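Local coordinates for envelopment polyprotein (Bovine Schmallenberg virus BH80/Germany/2011, PDB 7A56) that is the envelope glycoprotein precursor whose Gc part, here in its postfusion form, probably drives class II fusion of the viral and host membranes during entry, at residues T317-S320 with M324-H327. Residues are numbered along the deposited sequence; the frame is centred on the assembly and turned at random.
Sequences TIAS and MEVH
T317 and H327 pair at the base of a short antiparallel beta hairpin made by strands 316-318 and 325-328, whose connecting residues 321-323 are not modelled. T317 N lies 3.0 Å from H327 O, and the return bond from H327 N to T317 O has the same length and is nearly straight (172° at the hydrogen), which identifies a hydrogen-bonded pair. I318 faces V326 in the following non-hydrogen-bonded pair. Beyond it the bonding resembles that of a classic bulge: A319 N and S320 N both donate to E325 O, at 2.9 and 3.1 Å. The positive phi (51°) of the poorly ordered S320 does not fit one, however, and the strand has ended, so this is a bulge-like ending of the hairpin.

The same turn of the chain brings A319 CB over a face of the H327 imidazole, 3.5 Å from the ring centroid, a CH-pi contact. With CG anti to the carbonyl carbon (chi1 -68°), the ring reaches back along its own strand, and H327 NE2 donates to E325 OE1 at 2.7 Å. The carboxylate oxygen lies close to the ring plane and is met on its anti side. Water 1 sits 3.0 Å from T317 OG1 and bonds weakly to H327 O.

On the other sheet face, I318 CG2 touches M324 SD at 3.9 Å; I318 also packs on V244, while M324 and V326 rest on I242 and Y115. Strand 98-134 bonds to the backbone of M324 and V326.

E325 N is buried without a partner, whereas E325 O is gripped twice. The in-plane bond to E325 OE1 and the A319 methyl over one face together restrict the ring's rotation. The carboxylate would tend to stabilise a protonated imidazole, an effect that K112, touching both side chains, may offset.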
# COMPACT_ATOMS: atom_id res chain seq x y z
N THR A 317 12.91 9.09 -8.00
CA THR A 317 14.13 9.47 -8.71
C THR A 317 15.13 8.34 -8.56
O THR A 317 15.14 7.63 -7.55
CB THR A 317 14.78 10.78 -8.18
OG1 THR A 317 15.15 10.62 -6.80
CG2 THR A 317 13.84 11.97 -8.30
N ILE A 318 15.96 8.18 -9.57
CA ILE A 318 17.00 7.18 -9.53
C ILE A 318 18.22 7.78 -8.86
O ILE A 318 18.79 8.76 -9.35
CB ILE A 318 17.32 6.65 -10.95
CG1 ILE A 318 16.07 6.00 -11.47
CG2 ILE A 318 18.47 5.71 -10.86
CD1 ILE A 318 16.00 5.88 -13.01
N ALA A 319 18.64 7.18 -7.73
CA ALA A 319 19.87 7.54 -7.03
C ALA A 319 21.08 6.70 -7.44
O ALA A 319 22.19 7.23 -7.54
CB ALA A 319 19.64 7.43 -5.52
N SER A 320 20.87 5.40 -7.67
CA SER A 320 21.89 4.44 -8.12
C SER A 320 23.17 4.46 -7.29
O SER A 320 23.81 3.42 -7.10
CB SER A 320 22.22 4.67 -9.59
OG SER A 320 22.40 3.44 -10.28
N MET A 324 20.66 -1.20 -7.92
CA MET A 324 20.16 0.15 -8.20
C MET A 324 19.42 0.67 -6.97
O MET A 324 18.89 -0.13 -6.24
CB MET A 324 19.19 0.14 -9.39
CG MET A 324 18.89 1.56 -9.78
SD MET A 324 17.72 1.84 -11.08
CE MET A 324 16.24 1.16 -10.41
N GLU A 325 19.28 1.99 -6.79
CA GLU A 325 18.56 2.57 -5.64
C GLU A 325 17.60 3.65 -6.11
O GLU A 325 17.95 4.49 -6.94
CB GLU A 325 19.54 3.14 -4.62
CG GLU A 325 18.85 3.73 -3.39
CD GLU A 325 19.80 3.94 -2.22
OE1 GLU A 325 19.99 5.12 -1.81
OE2 GLU A 325 20.32 2.93 -1.70
N VAL A 326 16.35 3.58 -5.63
CA VAL A 326 15.34 4.57 -5.95
C VAL A 326 14.95 5.31 -4.66
O VAL A 326 14.83 4.68 -3.58
CB VAL A 326 14.11 3.94 -6.62
CG1 VAL A 326 12.98 4.98 -6.90
CG2 VAL A 326 14.59 3.17 -7.94
N HIS A 327 14.76 6.62 -4.79
CA HIS A 327 14.33 7.50 -3.68
C HIS A 327 12.94 8.01 -3.99
O HIS A 327 12.61 8.26 -5.15
CB HIS A 327 15.28 8.68 -3.53
CG HIS A 327 16.64 8.30 -3.06
ND1 HIS A 327 17.65 9.21 -2.88
CD2 HIS A 327 17.14 7.10 -2.68
CE1 HIS A 327 18.72 8.59 -2.41
NE2 HIS A 327 18.45 7.31 -2.30
O HOH W 1 12.79 11.42 -5.20